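Taurocyamine kinase (Schistosoma mansoni, PDB 4WOD) catalyses the reversible, magnesium-dependent transfer of phosphate between ATP and the guanidino compound taurocyamine. Local coordinates at residues A[62-67]-A[265-270]; A[69-74]-A[259-264]; A[92-97]-A[325-330]; A[122-127]-A[274-279]. The protein carries 4 engineered substitutions. One frame throughout, in Å; residues are numbered along the deposited sequence.

Contact 1. Residues A[62-67]-A[265-270]; sequences PRSCDL and ITFCPS. With ARG (arginine), chain B.
The ring of Phe267 carries Arg63 CB over one face, a CH-pi contact with the carbon 3.8 Å from the ring centroid, while Phe133 meets the ring edge-to-face. The guanidinium of Arg63 is itself turned almost perpendicular to this ring, the planes 79° apart; it has Cys268 SG and CD of the bound arginine over one face, SG toward the rim, and Phe267 CE2 at its edge. A long, partly aliphatic residue suits this place, because its methylenes can lie on the aromatic ring while its charged end travels on to the bound arginine. The bend at chi2 (-68°) turns the chain past Cys268 CB, which lies 3.7 Å from Arg63 CD. At the far end NH1 donates to OXT of the bound arginine at 2.9 Å, NH2 adds a weak bond to the same oxygen, and NH1 also donates to Pro62 O at 3.1 Å. That last acceptor lies in the guanidinium plane, although the donor stands above the plane of the carbonyl, and it helps fix the rotation of the group.

Beside the ring, the small hydroxyl of Ser64 reaches the backbone, OG donating to Phe267 O at 2.9 Å. Farther along, Leu67 CB packs on Ile265 CG2 at 3.8 Å, and Pro269 CD rests near Pro62 O. The first loop belongs to the N-terminal domain and the second to the catalytic domain, where Cys268 is the predicted active-site residue. Together with Leu60, Leu61 and Glu222, which also bind the arginine, they line the pocket that holds it, consistent with the guanidino-substrate site of a phosphagen kinase.

Contact 2. Residues A[69-74]-A[259-264]; sequences AYETFR and NDRLGF
A single water is gripped from both segments, donating to Tyr70 O and accepting from Arg261 NH1, each at 3.0 Å; it sits at the edge of the Arg261 guanidinium, in its plane. Arg261 itself is set by an Asx turn, extended to an Asx motif: Asn259 OD1 accepts from Arg261 N and Leu262 N, each at 2.9 Å, the second nearly straight at 170°. This shapes the tight connection between strands 258-259 and 263-264, where Leu262 and Gly263 both face Asn259 in a classic beta bulge. Asparagine suits the place because its short amide can bend back onto its own following backbone, and Gly263 accepts a positive phi easily.

The hairpin turn so formed presents Arg261 and Leu262 to helix 69-72 and the start of helix 74-84. Leu262 CD1 touches Tyr70 CB at 3.6 Å, a branched apolar tip against the root of a tyrosine whose hydroxyl goes on to Thr266 O. Beside it, the guanidinium groups of Arg261 and Arg74 lie flat on each other, centres 3.7 Å apart and planes 4° from parallel. Such a pairing of like charges is probably eased by shared acids: Asp78 makes salt bridges with both arginines, and Glu71 OE2 bridges Arg74 NH1 at 3.5 Å. Glu71 acts on Arg261 by charge alone, its oxygen lying well out of that guanidinium plane. A bend at chi3 (54°) folds the Arg261 group back, so that it is sandwiched between its stacked partner and, on the opposite face, Leu262 CG.

Contact 3. Residues A[92-97]-A[325-330]; sequences IQHPKS and RRLGLT
Leu327 sends its branches to two residues of 92-97: CD2 meets Ile92 CG2 at 3.8 Å, and CD1 lies 3.7 Å from His94 ND1. The two loops meet where the chain leaves strand 318-323 of the catalytic domain's antiparallel sheet and approaches helix 331-355. With CG anti to its backbone N (chi1 -179°), Leu327 is directed toward the other loop, and Ile81 of helix 74-84 extends the same apolar patch.

Next, Gly328 N donates to His94 ND1 at 2.9 Å, an almost straight bond (165°) with the donor in the plane of the ring. Histidine suits the place because its ring nitrogen can accept from a backbone N-H, which suggests that ND1 is unprotonated here. Gly328 also brings its CA to 3.5 Å from Gln93 O; with phi at 94°, a CB would press on the preceding carbonyl oxygen, which explains the glycine.

The CB of Leu329 points away from 92-97, and its side chain touches Thr274, but its backbone meets Pro95, whose rigid ring brings CG to 3.6 Å from Leu329 C. Thr330 stands at the N-cap of helix 331-355, its OG1 accepting from Asp333 N, while its methyl CG2 packs on Pro95 CG at 3.8 Å.

Contact 4. Residues A[122-127]-A[274-279]; sequences VRLGRT and TTLRAS
Arg123 and Arg277 face each other across neighbouring antiparallel strands as a hydrogen-bonded pair, and their side chains leave the same face of the sheet. The Arg123 guanidinium lies with Arg277 CB over its centre, CZ to CB 3.7 Å, and the two guanidinium planes are turned 31° apart. Bends at chi2 and chi3 (-140° and 87°) swing the Arg123 group along the strand, so that NH2 donates to Thr275 O at 2.9 Å, from above the carbonyl plane. Asn271 takes a further bond from the same nitrogen, and Arg277 is held by Asp320.

On the opposite face Val122 sets CG1 against Leu276 CD1 at 3.7 Å and CG2 against Ala278 CB at 4.0 Å, beta-branched and small residues packing closely beneath helix 236-251. Where regular pairing stops, Thr275 OG1 takes over from the backbone: it accepts from Gly125 N at 2.9 Å and donates to Thr274 O. At the edge of Arg126's guanidinium, a water accepts from NH2 and donates to Thr274 O.

Arg123 and Arg277 belong to the predicted ATP site, and gathering arginines on one face is consistent with a pocket for nucleotide phosphates, their positions set by carbonyl and carboxylate partners.

From the N terminus, the loop at 62-67 and helix 69-72 come first; contacts 1 and 2 join them to 265-270 and 259-264, contact 2 closing the inner of two concentric loops. The linker 92-97 then closes the longest loop, contact 3, by meeting the chain just before helix 331-355. Contact 4 lies wholly within that span, pairing strands 117-126 and 277-283; it crosses contacts 1 and 2 and lies within the catalytic domain, whereas contact 3 ties the linker to that domain. Contact 3 also crosses contacts 1 and 2. Direct bridges unite them: Lys96 with Asp260, Thr127 with Ile265, and Arg326 with Thr274. Thus the N-terminal domain, linker and central sheet are tied together near the bound arginine.

Contact 1. Residues A[62-67]-A[265-270]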
# COMPACT_ATOMS: atom_id res chain seq x y z
N PRO A 62 -22.17 4.80 -4.86
CA PRO A 62 -23.50 5.40 -4.78
C PRO A 62 -24.26 4.80 -3.60
O PRO A 62 -23.70 3.97 -2.87
CB PRO A 62 -24.16 5.00 -6.10
CG PRO A 62 -23.44 3.67 -6.49
CD PRO A 62 -22.01 3.90 -6.02
N ARG A 63 -25.52 5.17 -3.44
CA ARG A 63 -26.37 4.39 -2.55
C ARG A 63 -27.55 3.92 -3.38
O ARG A 63 -27.50 3.96 -4.61
CB ARG A 63 -26.79 5.21 -1.32
CG ARG A 63 -25.57 5.70 -0.47
CD ARG A 63 -24.82 4.54 0.24
NE ARG A 63 -23.75 4.97 1.15
CZ ARG A 63 -22.50 5.26 0.79
NH1 ARG A 63 -22.13 5.19 -0.49
NH2 ARG A 63 -21.61 5.63 1.71
N SER A 64 -28.62 3.47 -2.75
CA SER A 64 -29.77 3.01 -3.52
C SER A 64 -31.04 3.64 -3.00
O SER A 64 -31.28 3.66 -1.79
CB SER A 64 -29.87 1.47 -3.49
OG SER A 64 -29.70 0.97 -2.18
N CYS A 65 -31.82 4.18 -3.92
CA CYS A 65 -33.10 4.80 -3.61
C CYS A 65 -34.08 3.81 -2.96
O CYS A 65 -34.91 4.19 -2.14
CB CYS A 65 -33.71 5.39 -4.88
SG CYS A 65 -33.93 4.26 -6.30
N ASP A 66 -33.98 2.55 -3.35
CA ASP A 66 -34.76 1.46 -2.76
C ASP A 66 -34.15 0.16 -3.27
O ASP A 66 -33.25 0.18 -4.09
CB ASP A 66 -36.24 1.55 -3.13
CG ASP A 66 -36.47 1.55 -4.64
OD1 ASP A 66 -36.32 0.49 -5.28
OD2 ASP A 66 -36.83 2.62 -5.18
N LEU A 67 -34.70 -0.97 -2.83
CA LEU A 67 -34.09 -2.27 -3.10
C LEU A 67 -34.14 -2.66 -4.58
O LEU A 67 -33.35 -3.49 -5.02
CB LEU A 67 -34.75 -3.36 -2.24
CG LEU A 67 -36.25 -3.61 -2.47
CD1 LEU A 67 -36.48 -4.72 -3.48
CD2 LEU A 67 -36.95 -3.95 -1.16
N ILE A 265 -29.87 -7.71 -0.21
CA ILE A 265 -29.84 -6.31 -0.62
C ILE A 265 -29.57 -5.40 0.58
O ILE A 265 -30.11 -5.61 1.67
CB ILE A 265 -31.16 -5.90 -1.30
CG1 ILE A 265 -31.49 -6.83 -2.47
CG2 ILE A 265 -31.14 -4.42 -1.73
CD1 ILE A 265 -30.38 -6.99 -3.50
N THR A 266 -28.72 -4.40 0.37
CA THR A 266 -28.46 -3.39 1.39
C THR A 266 -28.49 -2.02 0.75
O THR A 266 -28.42 -1.92 -0.47
CB THR A 266 -27.10 -3.60 2.08
OG1 THR A 266 -26.08 -3.79 1.08
CG2 THR A 266 -27.19 -4.82 3.01
N PHE A 267 -28.59 -0.98 1.58
CA PHE A 267 -28.61 0.42 1.10
C PHE A 267 -27.31 0.81 0.40
O PHE A 267 -27.31 1.46 -0.65
CB PHE A 267 -28.89 1.36 2.28
CG PHE A 267 -28.94 2.83 1.92
CD1 PHE A 267 -29.93 3.35 1.11
CD2 PHE A 267 -27.99 3.70 2.45
CE1 PHE A 267 -29.97 4.72 0.82
CE2 PHE A 267 -28.04 5.06 2.17
CZ PHE A 267 -29.03 5.56 1.35
N CYS A 268 -26.19 0.39 0.97
CA CYS A 268 -24.89 0.66 0.35
C CYS A 268 -24.38 -0.61 -0.30
O CYS A 268 -24.47 -1.69 0.30
CB CYS A 268 -23.89 1.18 1.38
SG CYS A 268 -22.24 1.45 0.72
N PRO A 269 -23.87 -0.50 -1.54
CA PRO A 269 -23.37 -1.66 -2.28
C PRO A 269 -22.21 -2.39 -1.62
O PRO A 269 -22.00 -3.56 -1.96
CB PRO A 269 -22.91 -1.07 -3.62
CG PRO A 269 -23.78 0.15 -3.80
CD PRO A 269 -23.94 0.71 -2.39
N SER A 270 -21.48 -1.75 -0.72
CA SER A 270 -20.32 -2.40 -0.09
C SER A 270 -20.71 -3.57 0.81
O SER A 270 -19.90 -4.48 1.04
CB SER A 270 -19.50 -1.38 0.71
OG SER A 270 -20.24 -0.87 1.81
N ARG B . -17.26 2.37 0.43
CA ARG B . -18.33 3.28 0.74
C ARG B . -18.23 4.69 0.20
O ARG B . -17.17 5.35 0.34
CB ARG B . -18.60 3.29 2.20
CG ARG B . -19.47 2.16 2.62
CD ARG B . -20.76 2.76 3.05
NE ARG B . -21.66 1.73 3.48
CZ ARG B . -22.33 1.80 4.60
NH1 ARG B . -23.13 0.84 4.94
NH2 ARG B . -22.15 2.82 5.39
OXT ARG B . -19.28 5.00 -0.37

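Contact 2. Residues A[69-74]-A[259-264]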
# COMPACT_ATOMS: atom_id res chain seq x y z
N ALA A 69 -33.43 -0.68 -6.98
CA ALA A 69 -32.51 0.15 -7.74
C ALA A 69 -31.49 -0.74 -8.46
O ALA A 69 -31.08 -0.44 -9.58
CB ALA A 69 -31.80 1.14 -6.86
N TYR A 70 -31.08 -1.82 -7.81
CA TYR A 70 -30.04 -2.65 -8.38
C TYR A 70 -30.51 -3.29 -9.68
O TYR A 70 -29.74 -3.38 -10.64
CB TYR A 70 -29.58 -3.71 -7.36
CG TYR A 70 -28.91 -3.08 -6.15
CD1 TYR A 70 -27.62 -2.58 -6.24
CD2 TYR A 70 -29.57 -2.96 -4.93
CE1 TYR A 70 -27.00 -2.00 -5.17
CE2 TYR A 70 -28.95 -2.38 -3.84
CZ TYR A 70 -27.66 -1.90 -3.96
OH TYR A 70 -27.02 -1.31 -2.90
N GLU A 71 -31.77 -3.71 -9.73
CA GLU A 71 -32.34 -4.24 -10.96
C GLU A 71 -32.67 -3.15 -11.99
O GLU A 71 -32.33 -3.28 -13.17
CB GLU A 71 -33.59 -5.05 -10.65
CG GLU A 71 -34.30 -5.61 -11.88
CD GLU A 71 -33.39 -6.44 -12.79
OE1 GLU A 71 -33.62 -6.42 -14.02
OE2 GLU A 71 -32.45 -7.10 -12.29
N THR A 72 -33.28 -2.06 -11.53
CA THR A 72 -33.81 -1.02 -12.43
C THR A 72 -32.69 -0.29 -13.14
O THR A 72 -32.78 -0.02 -14.35
CB THR A 72 -34.69 -0.01 -11.66
OG1 THR A 72 -35.69 -0.73 -10.93
CG2 THR A 72 -35.37 1.00 -12.63
N PHE A 73 -31.62 0.02 -12.42
CA PHE A 73 -30.45 0.65 -13.06
C PHE A 73 -29.26 -0.31 -13.12
O PHE A 73 -28.12 0.04 -12.83
CB PHE A 73 -30.10 1.94 -12.33
CG PHE A 73 -31.30 2.79 -11.99
CD1 PHE A 73 -32.01 3.44 -13.00
CD2 PHE A 73 -31.72 2.94 -10.68
CE1 PHE A 73 -33.12 4.23 -12.70
CE2 PHE A 73 -32.84 3.72 -10.36
CZ PHE A 73 -33.54 4.37 -11.38
N ARG A 74 -29.54 -1.54 -13.56
CA ARG A 74 -28.54 -2.61 -13.53
C ARG A 74 -27.22 -2.37 -14.27
O ARG A 74 -26.17 -2.79 -13.80
CB ARG A 74 -29.15 -3.89 -14.06
CG ARG A 74 -28.21 -5.05 -13.91
CD ARG A 74 -28.92 -6.30 -13.51
NE ARG A 74 -28.09 -7.45 -13.81
CZ ARG A 74 -28.58 -8.66 -14.03
NH1 ARG A 74 -29.90 -8.86 -13.96
NH2 ARG A 74 -27.77 -9.67 -14.32
N ASN A 259 -31.47 -11.83 -3.66
CA ASN A 259 -31.49 -12.52 -4.95
C ASN A 259 -30.15 -13.20 -5.22
O ASN A 259 -29.12 -12.87 -4.60
CB ASN A 259 -31.90 -11.57 -6.10
CG ASN A 259 -30.81 -10.58 -6.53
OD1 ASN A 259 -29.65 -10.92 -6.68
ND2 ASN A 259 -31.23 -9.33 -6.80
N ASP A 260 -30.16 -14.15 -6.15
CA ASP A 260 -29.05 -15.08 -6.29
C ASP A 260 -27.85 -14.46 -6.98
O ASP A 260 -26.84 -15.12 -7.18
CB ASP A 260 -29.50 -16.34 -7.04
CG ASP A 260 -30.58 -17.11 -6.29
OD1 ASP A 260 -30.22 -17.88 -5.36
OD2 ASP A 260 -31.78 -16.94 -6.61
N ARG A 261 -27.95 -13.18 -7.33
CA ARG A 261 -26.82 -12.44 -7.87
C ARG A 261 -26.10 -11.61 -6.79
O ARG A 261 -24.88 -11.70 -6.63
CB ARG A 261 -27.31 -11.56 -9.01
CG ARG A 261 -26.26 -10.85 -9.81
CD ARG A 261 -26.92 -10.27 -11.06
NE ARG A 261 -28.07 -9.43 -10.71
CZ ARG A 261 -27.95 -8.14 -10.43
NH1 ARG A 261 -26.75 -7.61 -10.49
NH2 ARG A 261 -29.01 -7.40 -10.11
N LEU A 262 -26.86 -10.81 -6.03
CA LEU A 262 -26.26 -9.92 -5.04
C LEU A 262 -26.40 -10.42 -3.61
O LEU A 262 -25.92 -9.77 -2.68
CB LEU A 262 -26.89 -8.52 -5.13
CG LEU A 262 -26.82 -7.92 -6.54
CD1 LEU A 262 -27.49 -6.56 -6.60
CD2 LEU A 262 -25.38 -7.83 -7.02
N GLY A 263 -27.08 -11.54 -3.41
CA GLY A 263 -27.38 -11.95 -2.05
C GLY A 263 -28.37 -11.01 -1.37
O GLY A 263 -29.36 -10.60 -1.98
N PHE A 264 -28.12 -10.69 -0.10
CA PHE A 264 -29.00 -9.78 0.66
C PHE A 264 -28.79 -8.33 0.20
O PHE A 264 -27.66 -7.81 0.20
CB PHE A 264 -28.76 -9.88 2.16
CG PHE A 264 -29.24 -11.17 2.76
CD1 PHE A 264 -30.60 -11.40 2.92
CD2 PHE A 264 -28.34 -12.14 3.14
CE1 PHE A 264 -31.05 -12.59 3.48
CE2 PHE A 264 -28.78 -13.34 3.71
CZ PHE A 264 -30.13 -13.55 3.89
O HOH W 1 -27.17 -4.71 -9.77

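Contact 3. Residues A[92-97]-A[325-330]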
# COMPACT_ATOMS: atom_id res chain seq x y z
N ILE A 92 -21.17 -11.59 -11.40
CA ILE A 92 -21.62 -11.45 -10.03
C ILE A 92 -22.55 -12.58 -9.63
O ILE A 92 -23.52 -12.85 -10.32
CB ILE A 92 -22.32 -10.11 -9.84
CG1 ILE A 92 -21.50 -8.99 -10.49
CG2 ILE A 92 -22.54 -9.85 -8.35
CD1 ILE A 92 -22.23 -7.67 -10.57
N GLN A 93 -22.23 -13.26 -8.54
CA GLN A 93 -23.14 -14.29 -8.05
C GLN A 93 -22.98 -14.45 -6.55
O GLN A 93 -21.98 -14.01 -5.97
CB GLN A 93 -22.90 -15.62 -8.78
CG GLN A 93 -21.52 -16.23 -8.58
CD GLN A 93 -21.33 -17.51 -9.39
OE1 GLN A 93 -22.08 -18.48 -9.24
NE2 GLN A 93 -20.32 -17.52 -10.27
N HIS A 94 -23.97 -15.04 -5.91
CA HIS A 94 -23.90 -15.22 -4.47
C HIS A 94 -24.64 -16.49 -4.04
O HIS A 94 -25.77 -16.72 -4.47
CB HIS A 94 -24.50 -14.01 -3.75
CG HIS A 94 -24.21 -14.00 -2.29
ND1 HIS A 94 -22.97 -13.66 -1.78
CD2 HIS A 94 -24.97 -14.35 -1.22
CE1 HIS A 94 -22.99 -13.77 -0.47
NE2 HIS A 94 -24.19 -14.18 -0.10
N PRO A 95 -24.02 -17.29 -3.15
CA PRO A 95 -24.66 -18.54 -2.72
C PRO A 95 -25.82 -18.32 -1.74
O PRO A 95 -25.93 -17.25 -1.15
CB PRO A 95 -23.51 -19.29 -2.03
CG PRO A 95 -22.64 -18.24 -1.51
CD PRO A 95 -22.71 -17.08 -2.50
N LYS A 96 -26.67 -19.33 -1.58
CA LYS A 96 -27.67 -19.29 -0.53
C LYS A 96 -26.98 -19.07 0.81
O LYS A 96 -25.83 -19.49 1.00
CB LYS A 96 -28.50 -20.58 -0.48
CG LYS A 96 -29.26 -20.87 -1.75
CD LYS A 96 -30.16 -19.71 -2.14
CE LYS A 96 -31.24 -20.17 -3.13
NZ LYS A 96 -31.85 -18.98 -3.80
N SER A 97 -27.68 -18.37 1.69
CA SER A 97 -27.22 -18.11 3.05
C SER A 97 -26.89 -19.43 3.74
O SER A 97 -27.66 -20.39 3.64
CB SER A 97 -28.30 -17.34 3.81
OG SER A 97 -27.93 -17.06 5.15
N ARG A 325 -14.16 -9.80 2.73
CA ARG A 325 -15.15 -10.20 1.74
C ARG A 325 -16.57 -10.14 2.27
O ARG A 325 -16.82 -10.41 3.43
CB ARG A 325 -14.86 -11.61 1.21
CG ARG A 325 -13.68 -11.67 0.29
CD ARG A 325 -13.51 -13.07 -0.30
NE ARG A 325 -12.16 -13.32 -0.80
CZ ARG A 325 -11.68 -12.80 -1.93
NH1 ARG A 325 -12.43 -11.97 -2.65
NH2 ARG A 325 -10.45 -13.09 -2.33
N ARG A 326 -17.51 -9.77 1.39
CA ARG A 326 -18.93 -9.79 1.73
C ARG A 326 -19.74 -10.59 0.71
O ARG A 326 -20.72 -11.25 1.05
CB ARG A 326 -19.51 -8.36 1.78
CG ARG A 326 -18.81 -7.38 2.69
CD ARG A 326 -19.29 -7.48 4.13
NE ARG A 326 -18.65 -6.44 4.94
CZ ARG A 326 -17.38 -6.46 5.32
NH1 ARG A 326 -16.58 -7.48 4.99
NH2 ARG A 326 -16.90 -5.44 6.03
N LEU A 327 -19.34 -10.47 -0.55
CA LEU A 327 -20.13 -10.99 -1.65
C LEU A 327 -19.46 -12.17 -2.32
O LEU A 327 -18.25 -12.16 -2.56
CB LEU A 327 -20.39 -9.87 -2.67
CG LEU A 327 -21.24 -10.20 -3.90
CD1 LEU A 327 -22.70 -10.37 -3.51
CD2 LEU A 327 -21.09 -9.12 -4.95
N GLY A 328 -20.23 -13.21 -2.63
CA GLY A 328 -19.70 -14.36 -3.34
C GLY A 328 -19.22 -15.51 -2.48
O GLY A 328 -18.53 -16.39 -2.98
N LEU A 329 -19.58 -15.48 -1.20
CA LEU A 329 -19.28 -16.58 -0.28
C LEU A 329 -20.40 -16.66 0.75
O LEU A 329 -21.21 -15.75 0.86
CB LEU A 329 -17.92 -16.42 0.44
CG LEU A 329 -17.40 -15.09 1.01
CD1 LEU A 329 -18.40 -14.32 1.85
CD2 LEU A 329 -16.16 -15.33 1.85
N THR A 330 -20.44 -17.75 1.52
CA THR A 330 -21.42 -17.85 2.59
C THR A 330 -20.97 -17.13 3.85
O THR A 330 -19.81 -16.71 3.99
CB THR A 330 -21.70 -19.31 2.97
OG1 THR A 330 -20.52 -19.87 3.54
CG2 THR A 330 -22.12 -20.11 1.77

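Contact 4. Residues A[122-127]-A[274-279]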
# COMPACT_ATOMS: atom_id res chain seq x y z
N VAL A 122 -19.69 -9.18 15.61
CA VAL A 122 -20.15 -9.56 14.28
C VAL A 122 -21.45 -8.81 13.93
O VAL A 122 -22.39 -8.72 14.74
CB VAL A 122 -20.36 -11.09 14.13
CG1 VAL A 122 -20.63 -11.45 12.68
CG2 VAL A 122 -19.13 -11.85 14.61
N ARG A 123 -21.47 -8.25 12.73
CA ARG A 123 -22.56 -7.40 12.28
C ARG A 123 -23.15 -7.93 10.97
O ARG A 123 -22.42 -8.41 10.11
CB ARG A 123 -22.06 -5.96 12.08
CG ARG A 123 -23.07 -5.00 11.46
CD ARG A 123 -22.41 -4.07 10.45
NE ARG A 123 -22.36 -4.67 9.11
CZ ARG A 123 -21.51 -4.29 8.16
NH1 ARG A 123 -20.63 -3.33 8.38
NH2 ARG A 123 -21.54 -4.90 6.97
N LEU A 124 -24.47 -7.85 10.85
CA LEU A 124 -25.15 -8.03 9.57
C LEU A 124 -26.29 -7.02 9.42
O LEU A 124 -26.67 -6.33 10.38
CB LEU A 124 -25.68 -9.45 9.40
CG LEU A 124 -26.59 -10.10 10.45
CD1 LEU A 124 -28.03 -9.56 10.43
CD2 LEU A 124 -26.56 -11.62 10.25
N GLY A 125 -26.85 -6.98 8.22
CA GLY A 125 -27.93 -6.07 7.89
C GLY A 125 -28.97 -6.80 7.05
O GLY A 125 -28.67 -7.83 6.44
N ARG A 126 -30.21 -6.28 7.04
CA ARG A 126 -31.26 -6.81 6.19
C ARG A 126 -32.17 -5.71 5.68
O ARG A 126 -32.41 -4.71 6.36
CB ARG A 126 -32.11 -7.85 6.92
CG ARG A 126 -31.38 -9.12 7.35
CD ARG A 126 -30.99 -9.97 6.14
NE ARG A 126 -30.55 -11.32 6.51
CZ ARG A 126 -29.28 -11.68 6.62
NH1 ARG A 126 -28.31 -10.78 6.41
NH2 ARG A 126 -28.97 -12.94 6.95
N THR A 127 -32.68 -5.93 4.47
CA THR A 127 -33.72 -5.12 3.87
C THR A 127 -35.03 -5.89 3.97
O THR A 127 -35.08 -7.05 3.57
CB THR A 127 -33.44 -4.85 2.40
OG1 THR A 127 -32.21 -4.13 2.27
CG2 THR A 127 -34.62 -4.07 1.77
N THR A 274 -23.37 -11.40 1.90
CA THR A 274 -23.59 -11.84 3.27
C THR A 274 -24.01 -10.71 4.19
O THR A 274 -24.64 -10.96 5.21
CB THR A 274 -22.33 -12.49 3.91
OG1 THR A 274 -21.26 -11.52 3.99
CG2 THR A 274 -21.89 -13.70 3.10
N THR A 275 -23.62 -9.48 3.81
CA THR A 275 -23.68 -8.27 4.64
C THR A 275 -22.81 -8.40 5.90
O THR A 275 -22.79 -7.51 6.73
CB THR A 275 -25.12 -7.89 5.07
OG1 THR A 275 -25.51 -8.63 6.23
CG2 THR A 275 -26.12 -8.15 3.96
N LEU A 276 -22.09 -9.51 6.04
CA LEU A 276 -21.47 -9.83 7.31
C LEU A 276 -20.11 -9.16 7.51
O LEU A 276 -19.23 -9.26 6.65
CB LEU A 276 -21.34 -11.35 7.45
CG LEU A 276 -20.97 -11.88 8.84
CD1 LEU A 276 -22.20 -12.44 9.53
CD2 LEU A 276 -19.89 -12.95 8.74
N ARG A 277 -19.96 -8.47 8.63
CA ARG A 277 -18.65 -7.95 9.04
C ARG A 277 -18.32 -8.50 10.41
O ARG A 277 -18.90 -8.07 11.42
CB ARG A 277 -18.61 -6.43 9.06
CG ARG A 277 -17.19 -5.89 9.28
CD ARG A 277 -17.14 -4.35 9.41
NE ARG A 277 -17.11 -3.94 10.81
CZ ARG A 277 -16.02 -3.55 11.46
NH1 ARG A 277 -16.08 -3.20 12.74
NH2 ARG A 277 -14.86 -3.47 10.83
N ALA A 278 -17.43 -9.48 10.43
CA ALA A 278 -16.91 -10.05 11.66
C ALA A 278 -15.62 -9.34 11.96
O ALA A 278 -14.79 -9.21 11.07
CB ALA A 278 -16.67 -11.53 11.52
N SER A 279 -15.42 -8.92 13.19
CA SER A 279 -14.20 -8.18 13.49
C SER A 279 -13.74 -8.29 14.94
O SER A 279 -14.51 -8.65 15.82
CB SER A 279 -14.41 -6.72 13.13
OG SER A 279 -15.20 -6.12 14.12
O HOH W 2 -26.07 -12.90 6.33